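Local coordinates for lipoprotein signal peptidase (Staphylococcus aureus, PDB 6RYO), which probably cleaves signal peptides from bacterial prolipoproteins, as an aspartic endopeptidase of the cell membrane, at residues His26-Ser34 with Phe106-Gln117. Numbering follows the deposited sequence.
With ZN (zinc ion), chain S; OLC ((2R)-2,3-dihydroxypropyl (9Z)-octadec-9-enoate), chain E; OLC ((2R)-2,3-dihydroxypropyl (9Z)-octadec-9-enoate), chain D.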
ATOM      1  N   HIS A  26      -5.786  25.192  11.109  1.00 36.86           N
ATOM      2  CA  HIS A  26      -4.859  25.464  10.014  1.00 30.69           C
ATOM      3  C   HIS A  26      -3.451  25.412  10.591  1.00 29.31           C
ATOM      4  O   HIS A  26      -2.973  26.393  11.169  1.00 31.88           O
ATOM      5  CB  HIS A  26      -5.143  26.816   9.368  1.00 29.62           C
ATOM      6  CG  HIS A  26      -6.555  26.976   8.901  1.00 30.76           C
ATOM      7  ND1 HIS A  26      -7.053  26.322   7.795  1.00 32.35           N
ATOM      8  CD2 HIS A  26      -7.575  27.721   9.387  1.00 29.47           C
ATOM      9  CE1 HIS A  26      -8.319  26.656   7.621  1.00 32.77           C
ATOM     10  NE2 HIS A  26      -8.661  27.503   8.574  1.00 26.75           N
ATOM     11  N   LYS A  27      -2.788  24.274  10.428  1.00 30.91           N
ATOM     12  CA  LYS A  27      -1.480  24.043  11.013  1.00 25.72           C
ATOM     13  C   LYS A  27      -0.434  23.898   9.919  1.00 31.92           C
ATOM     14  O   LYS A  27      -0.749  23.660   8.749  1.00 36.37           O
ATOM     15  CB  LYS A  27      -1.484  22.794  11.906  1.00 21.30           C
ATOM     16  CG  LYS A  27      -2.480  22.872  13.056  1.00 25.31           C
ATOM     17  CD  LYS A  27      -2.382  21.671  13.986  1.00 30.21           C
ATOM     18  CE  LYS A  27      -2.964  20.422  13.354  1.00 40.21           C
ATOM     19  NZ  LYS A  27      -3.007  19.288  14.321  1.00 48.44           N
ATOM     20  N   LYS A  28       0.826  24.064  10.321  1.00 33.38           N
ATOM     21  CA  LYS A  28       1.940  23.879   9.398  1.00 33.81           C
ATOM     22  C   LYS A  28       2.045  22.423   8.961  1.00 31.97           C
ATOM     23  O   LYS A  28       2.037  22.116   7.763  1.00 32.19           O
ATOM     24  CB  LYS A  28       3.237  24.353  10.058  1.00 35.24           C
ATOM     25  CG  LYS A  28       4.411  24.524   9.104  1.00 39.06           C
ATOM     26  CD  LYS A  28       5.599  25.168   9.803  1.00 49.16           C
ATOM     27  CE  LYS A  28       6.726  25.457   8.824  1.00 56.18           C
ATOM     28  NZ  LYS A  28       7.882  26.138   9.473  1.00 60.33           N
ATOM     29  N   TYR A  29       2.144  21.509   9.925  1.00 28.36           N
ATOM     30  CA  TYR A  29       2.159  20.076   9.662  1.00 31.09           C
ATOM     31  C   TYR A  29       1.035  19.424  10.451  1.00 32.92           C
ATOM     32  O   TYR A  29       1.024  19.483  11.684  1.00 37.47           O
ATOM     33  CB  TYR A  29       3.504  19.453  10.042  1.00 36.67           C
ATOM     34  CG  TYR A  29       4.694  20.094   9.372  1.00 41.47           C
ATOM     35  CD1 TYR A  29       4.897  19.966   8.006  1.00 42.44           C
ATOM     36  CD2 TYR A  29       5.624  20.813  10.111  1.00 41.22           C
ATOM     37  CE1 TYR A  29       5.987  20.546   7.391  1.00 39.86           C
ATOM     38  CE2 TYR A  29       6.716  21.396   9.506  1.00 41.51           C
ATOM     39  CZ  TYR A  29       6.893  21.259   8.145  1.00 43.59           C
ATOM     40  OH  TYR A  29       7.981  21.837   7.536  1.00 50.65           O
ATOM     41  N   PHE A  30       0.093  18.804   9.740  1.00 31.37           N
ATOM     42  CA  PHE A  30      -0.997  18.053  10.366  1.00 29.36           C
ATOM     43  C   PHE A  30      -0.479  16.673  10.781  1.00 32.95           C
ATOM     44  O   PHE A  30      -0.879  15.630  10.259  1.00 33.32           O
ATOM     45  CB  PHE A  30      -2.187  17.941   9.421  1.00 25.43           C
ATOM     46  CG  PHE A  30      -2.873  19.251   9.137  1.00 24.08           C
ATOM     47  CD1 PHE A  30      -2.366  20.127   8.191  1.00 19.97           C
ATOM     48  CD2 PHE A  30      -4.036  19.598   9.808  1.00 19.61           C
ATOM     49  CE1 PHE A  30      -2.999  21.328   7.926  1.00 17.96           C
ATOM     50  CE2 PHE A  30      -4.674  20.800   9.545  1.00 14.97           C
ATOM     51  CZ  PHE A  30      -4.153  21.665   8.603  1.00 14.97           C
ATOM     52  N   ILE A  31       0.432  16.686  11.756  1.00 35.73           N
ATOM     53  CA  ILE A  31       1.069  15.446  12.193  1.00 40.77           C
ATOM     54  C   ILE A  31       0.066  14.538  12.900  1.00 39.05           C
ATOM     55  O   ILE A  31       0.127  13.310  12.772  1.00 40.17           O
ATOM     56  CB  ILE A  31       2.285  15.761  13.082  1.00 47.79           C
ATOM     57  CG1 ILE A  31       2.934  14.472  13.594  1.00 47.97           C
ATOM     58  CG2 ILE A  31       1.885  16.663  14.236  1.00 53.19           C
ATOM     59  CD1 ILE A  31       4.156  14.700  14.454  1.00 51.04           C
ATOM     60  N   GLY A  32      -0.873  15.119  13.650  1.00 37.32           N
ATOM     61  CA  GLY A  32      -1.859  14.301  14.338  1.00 31.69           C
ATOM     62  C   GLY A  32      -2.755  13.536  13.382  1.00 30.30           C
ATOM     63  O   GLY A  32      -3.026  12.351  13.583  1.00 29.03           O
ATOM     64  N   THR A  33      -3.218  14.202  12.322  1.00 30.66           N
ATOM     65  CA  THR A  33      -4.081  13.535  11.351  1.00 23.25           C
ATOM     66  C   THR A  33      -3.289  12.580  10.466  1.00 21.34           C
ATOM     67  O   THR A  33      -3.762  11.482  10.149  1.00 25.08           O
ATOM     68  CB  THR A  33      -4.813  14.572  10.496  1.00 21.87           C
ATOM     69  OG1 THR A  33      -5.600  15.428  11.336  1.00 28.27           O
ATOM     70  CG2 THR A  33      -5.725  13.883   9.491  1.00 19.20           C
ATOM     71  N   SER A  34      -2.078  12.975  10.064  1.00 20.33           N
ATOM     72  CA  SER A  34      -1.308  12.172   9.117  1.00 18.21           C
ATOM     73  C   SER A  34      -0.902  10.828   9.710  1.00 25.05           C
ATOM     74  O   SER A  34      -0.981   9.795   9.031  1.00 32.29           O
ATOM     75  CB  SER A  34      -0.076  12.951   8.662  1.00 15.45           C
ATOM     76  OG  SER A  34      -0.453  14.174   8.052  1.00 17.16           O
ATOM     77  N   PHE A 106       7.132  15.497   2.794  1.00 36.25           N
ATOM     78  CA  PHE A 106       6.152  15.971   3.769  1.00 35.68           C
ATOM     79  C   PHE A 106       6.591  17.279   4.419  1.00 36.86           C
ATOM     80  O   PHE A 106       5.772  18.176   4.646  1.00 34.54           O
ATOM     81  CB  PHE A 106       5.936  14.888   4.828  1.00 33.97           C
ATOM     82  CG  PHE A 106       4.760  15.131   5.733  1.00 33.75           C
ATOM     83  CD1 PHE A 106       4.864  15.980   6.823  1.00 37.99           C
ATOM     84  CD2 PHE A 106       3.559  14.483   5.509  1.00 32.23           C
ATOM     85  CE1 PHE A 106       3.783  16.192   7.659  1.00 39.35           C
ATOM     86  CE2 PHE A 106       2.479  14.686   6.342  1.00 38.64           C
ATOM     87  CZ  PHE A 106       2.589  15.544   7.418  1.00 41.07           C
ATOM     88  N   ILE A 107       7.882  17.404   4.724  1.00 40.87           N
ATOM     89  CA  ILE A 107       8.358  18.561   5.474  1.00 40.92           C
ATOM     90  C   ILE A 107       8.550  19.772   4.564  1.00 49.77           C
ATOM     91  O   ILE A 107       8.192  20.898   4.932  1.00 52.37           O
ATOM     92  CB  ILE A 107       9.652  18.198   6.228  1.00 34.21           C
ATOM     93  CG1 ILE A 107       9.391  17.054   7.210  1.00 34.00           C
ATOM     94  CG2 ILE A 107      10.195  19.408   6.965  1.00 30.92           C
ATOM     95  CD1 ILE A 107      10.627  16.584   7.955  1.00 34.52           C
ATOM     96  N   LYS A 108       9.094  19.566   3.362  1.00 50.56           N
ATOM     97  CA  LYS A 108       9.562  20.666   2.521  1.00 46.58           C
ATOM     98  C   LYS A 108       8.453  21.313   1.693  1.00 48.21           C
ATOM     99  O   LYS A 108       8.349  22.544   1.653  1.00 57.03           O
ATOM    100  CB  LYS A 108      10.681  20.169   1.599  1.00 42.60           C
ATOM    101  CG  LYS A 108      12.032  20.014   2.285  1.00 39.47           C
ATOM    102  CD  LYS A 108      12.580  21.361   2.733  1.00 40.56           C
ATOM    103  CE  LYS A 108      13.900  21.210   3.471  1.00 43.57           C
ATOM    104  NZ  LYS A 108      14.444  22.527   3.905  1.00 46.73           N
ATOM    105  N   ASP A 109       7.628  20.515   1.012  1.00 41.09           N
ATOM    106  CA  ASP A 109       6.658  21.056   0.067  1.00 47.13           C
ATOM    107  C   ASP A 109       5.206  20.755   0.414  1.00 47.36           C
ATOM    108  O   ASP A 109       4.317  21.109  -0.367  1.00 49.18           O
ATOM    109  CB  ASP A 109       6.954  20.539  -1.348  1.00 55.51           C
ATOM    110  CG  ASP A 109       7.831  21.481  -2.141  1.00 64.30           C
ATOM    111  OD1 ASP A 109       8.104  22.597  -1.650  1.00 68.27           O
ATOM    112  OD2 ASP A 109       8.245  21.109  -3.258  1.00 67.42           O
ATOM    113  N   ALA A 110       4.933  20.123   1.555  1.00 46.68           N
ATOM    114  CA  ALA A 110       3.566  19.808   1.955  1.00 49.59           C
ATOM    115  C   ALA A 110       3.086  20.675   3.113  1.00 55.48           C
ATOM    116  O   ALA A 110       2.102  20.327   3.774  1.00 59.51           O
ATOM    117  CB  ALA A 110       3.444  18.328   2.313  1.00 49.50           C
ATOM    118  N   GLN A 111       3.753  21.798   3.367  1.00 54.77           N
ATOM    119  CA  GLN A 111       3.362  22.665   4.470  1.00 50.49           C
ATOM    120  C   GLN A 111       2.012  23.314   4.192  1.00 43.14           C
ATOM    121  O   GLN A 111       1.705  23.685   3.057  1.00 38.72           O
ATOM    122  CB  GLN A 111       4.419  23.743   4.698  1.00 58.41           C
ATOM    123  CG  GLN A 111       5.833  23.214   4.802  1.00 68.06           C
ATOM    124  CD  GLN A 111       6.786  23.960   3.893  1.00 76.42           C
ATOM    125  OE1 GLN A 111       6.420  24.356   2.786  1.00 78.43           O
ATOM    126  NE2 GLN A 111       8.014  24.165   4.358  1.00 79.77           N
ATOM    127  N   TYR A 112       1.205  23.440   5.243  1.00 46.20           N
ATOM    128  CA  TYR A 112      -0.119  24.059   5.215  1.00 47.80           C
ATOM    129  C   TYR A 112      -1.062  23.399   4.216  1.00 44.40           C
ATOM    130  O   TYR A 112      -2.105  23.976   3.878  1.00 48.61           O
ATOM    131  CB  TYR A 112      -0.036  25.563   4.921  1.00 53.01           C
ATOM    132  CG  TYR A 112       1.093  26.270   5.631  1.00 53.48           C
ATOM    133  CD1 TYR A 112       1.073  26.450   7.007  1.00 52.94           C
ATOM    134  CD2 TYR A 112       2.175  26.769   4.922  1.00 53.17           C
ATOM    135  CE1 TYR A 112       2.103  27.101   7.658  1.00 53.72           C
ATOM    136  CE2 TYR A 112       3.210  27.421   5.561  1.00 53.78           C
ATOM    137  CZ  TYR A 112       3.170  27.585   6.929  1.00 56.12           C
ATOM    138  OH  TYR A 112       4.199  28.234   7.569  1.00 60.74           O
ATOM    139  N   ASN A 113      -0.730  22.206   3.729  1.00 37.28           N
ATOM    140  CA  ASN A 113      -1.501  21.513   2.701  1.00 34.99           C
ATOM    141  C   ASN A 113      -1.920  20.161   3.273  1.00 34.29           C
ATOM    142  O   ASN A 113      -1.186  19.177   3.155  1.00 38.50           O
ATOM    143  CB  ASN A 113      -0.675  21.367   1.419  1.00 35.77           C
ATOM    144  CG  ASN A 113      -1.509  20.937   0.228  1.00 41.49           C
ATOM    145  OD1 ASN A 113      -2.498  20.220   0.372  1.00 41.90           O
ATOM    146  ND2 ASN A 113      -1.109  21.374  -0.959  1.00 47.11           N
ATOM    147  N   LEU A 114      -3.102  20.118   3.898  1.00 30.21           N
ATOM    148  CA  LEU A 114      -3.589  18.866   4.471  1.00 25.01           C
ATOM    149  C   LEU A 114      -3.827  17.815   3.392  1.00 26.65           C
ATOM    150  O   LEU A 114      -3.591  16.622   3.616  1.00 27.92           O
ATOM    151  CB  LEU A 114      -4.869  19.116   5.267  1.00 22.25           C
ATOM    152  CG  LEU A 114      -5.573  17.891   5.855  1.00 20.65           C
ATOM    153  CD1 LEU A 114      -4.639  17.136   6.784  1.00 19.97           C
ATOM    154  CD2 LEU A 114      -6.843  18.301   6.589  1.00 22.86           C
ATOM    155  N   PHE A 115      -4.299  18.240   2.217  1.00 27.68           N
ATOM    156  CA  PHE A 115      -4.608  17.299   1.143  1.00 21.76           C
ATOM    157  C   PHE A 115      -3.387  16.474   0.754  1.00 23.12           C
ATOM    158  O   PHE A 115      -3.463  15.244   0.649  1.00 23.78           O
ATOM    159  CB  PHE A 115      -5.155  18.055  -0.070  1.00 21.07           C
ATOM    160  CG  PHE A 115      -5.454  17.176  -1.249  1.00 22.16           C
ATOM    161  CD1 PHE A 115      -4.533  17.031  -2.274  1.00 27.88           C
ATOM    162  CD2 PHE A 115      -6.658  16.497  -1.336  1.00 19.51           C
ATOM    163  CE1 PHE A 115      -4.806  16.223  -3.360  1.00 25.77           C
ATOM    164  CE2 PHE A 115      -6.938  15.689  -2.419  1.00 19.36           C
ATOM    165  CZ  PHE A 115      -6.011  15.552  -3.433  1.00 21.73           C
ATOM    166  N   MET A 116      -2.253  17.134   0.522  1.00 25.25           N
ATOM    167  CA  MET A 116      -1.050  16.406   0.135  1.00 31.32           C
ATOM    168  C   MET A 116      -0.483  15.607   1.301  1.00 31.18           C
ATOM    169  O   MET A 116       0.032  14.500   1.108  1.00 39.02           O
ATOM    170  CB  MET A 116       0.002  17.369  -0.415  1.00 39.92           C
ATOM    171  CG  MET A 116      -0.281  17.848  -1.828  1.00 54.29           C
ATOM    172  SD  MET A 116       1.233  18.190  -2.747  1.00 68.15           S
ATOM    173  CE  MET A 116       1.875  19.601  -1.849  1.00 69.26           C
ATOM    174  N   GLN A 117      -0.558  16.158   2.516  1.00 24.79           N
ATOM    175  CA  GLN A 117      -0.078  15.432   3.688  1.00 19.76           C
ATOM    176  C   GLN A 117      -0.855  14.136   3.893  1.00 30.84           C
ATOM    177  O   GLN A 117      -0.281  13.115   4.291  1.00 31.68           O
ATOM    178  CB  GLN A 117      -0.169  16.324   4.927  1.00 17.52           C
ATOM    179  CG  GLN A 117       0.819  17.486   4.931  1.00 15.84           C
ATOM    180  CD  GLN A 117       0.741  18.318   6.196  1.00 24.02           C
ATOM    181  OE1 GLN A 117       0.135  17.908   7.186  1.00 32.06           O
ATOM    182  NE2 GLN A 117       1.354  19.495   6.168  1.00 27.73           N
TER
HETATM  183 ZN    ZN S 217     -10.523  28.372   8.343  1.00 37.00          ZN
HETATM  184  C10 OLC E 203       1.096  -0.295  14.240  1.00 40.93           C
HETATM  185  C9  OLC E 203       1.577   0.508  13.314  1.00 45.99           C
HETATM  186  C11 OLC E 203       1.067   0.154  15.700  1.00 36.27           C
HETATM  187  C8  OLC E 203       2.108   1.886  13.699  1.00 51.10           C
HETATM  188  C24 OLC E 203       4.895  12.454   8.056  1.00 66.21           C
HETATM  189  C12 OLC E 203       0.503  -0.974  16.558  1.00 35.20           C
HETATM  190  C7  OLC E 203       2.947   2.439  12.550  1.00 53.85           C
HETATM  191  C6  OLC E 203       2.033   3.101  11.522  1.00 55.09           C
HETATM  192  C5  OLC E 203       2.815   4.188  10.792  1.00 54.74           C
HETATM  193  C4  OLC E 203       3.227   5.265  11.794  1.00 55.91           C
HETATM  194  C3  OLC E 203       4.329   6.136  11.193  1.00 58.50           C
HETATM  195  C2  OLC E 203       3.854   6.709   9.859  1.00 62.48           C
HETATM  196  C21 OLC E 203       4.909   9.986   8.321  1.00 66.68           C
HETATM  197  C1  OLC E 203       4.570   8.028   9.576  1.00 66.11           C
HETATM  198  C22 OLC E 203       4.039  11.192   7.986  1.00 63.67           C
HETATM  199  O19 OLC E 203       5.512   8.343  10.223  1.00 65.71           O
HETATM  200  O25 OLC E 203       5.282  12.678   9.383  1.00 66.84           O
HETATM  201  O23 OLC E 203       3.519  11.042   6.695  1.00 59.68           O
HETATM  202  O20 OLC E 203       4.099   8.870   8.558  1.00 68.22           O
HETATM  203  C10 OLC D 202     -12.502   3.281  -1.288  1.00 62.61           C
HETATM  204  C9  OLC D 202     -11.991   4.228  -0.529  1.00 61.34           C
HETATM  205  C11 OLC D 202     -13.135   3.634  -2.633  1.00 63.90           C
HETATM  206  C8  OLC D 202     -12.035   5.683  -0.992  1.00 59.92           C
HETATM  207  C24 OLC D 202      -9.001  17.227   3.747  1.00 65.14           C
HETATM  208  C7  OLC D 202     -10.983   6.500  -0.245  1.00 58.81           C
HETATM  209  C6  OLC D 202     -10.799   7.843  -0.949  1.00 57.58           C
HETATM  210  C5  OLC D 202      -9.940   8.758  -0.083  1.00 54.02           C
HETATM  211  C4  OLC D 202     -10.148  10.209  -0.508  1.00 52.20           C
HETATM  212  C3  OLC D 202     -10.278  11.073   0.744  1.00 49.79           C
HETATM  213  C2  OLC D 202     -10.138  12.548   0.371  1.00 47.80           C
HETATM  214  C21 OLC D 202      -8.986  15.095   2.456  1.00 48.63           C
HETATM  215  C1  OLC D 202      -8.973  13.158   1.150  1.00 48.93           C
HETATM  216  C22 OLC D 202      -8.944  16.615   2.352  1.00 59.21           C
HETATM  217  O19 OLC D 202      -8.213  12.457   1.732  1.00 52.90           O
HETATM  218  O25 OLC D 202      -8.930  18.621   3.637  1.00 69.41           O
HETATM  219  O23 OLC D 202      -7.755  17.003   1.723  1.00 62.76           O
HETATM  220  O20 OLC D 202      -8.805  14.545   1.183  1.00 46.15           O
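The amide of Gln117 plugs into the backbone of Lys28-Phe30 and ties it to the loop joining two helices. Extended beyond CG (chi2 -178°), the side chain reaches the backbone with both amide atoms: a lone pair of OE1 takes Phe30 N at 2.7 Å, while NE2 gives one bond to Lys28 O at 3.1 Å and another to Ala110 O at 2.6 Å. Lys28 O is gripped a second time by Tyr112 N, nearly straight at 171°. With three bonds on one amide, its rotation is fixed. OE1 also lies at the edge of the Phe30 ring, and Leu114 covers one face, its CB 4.1 Å from the centroid in a CH-pi contact. Tyr29, its CG beside the backbone N (chi1 -56°), carries OH to Ile107 O, 2.8 Å away, and runs past the Phe106 ring in the opposite direction, Tyr29 CD1 4.0 Å from Phe106 CE1. Ser34 OG meets the edge of that ring and bonds to Phe30 O; a monoolein headgroup carbon, C24, sits over the centre of one face. Outside, the extended Lys28 chain passes Tyr112 at a slant, its CG 3.7 Å from Tyr112 CE1. The contact thus fastens the start of helix 31-55, just after the zinc-binding His26, to the connection between helices 87-108 and 114-137, and Phe115 of helix 114-137 packs on helix 158-174.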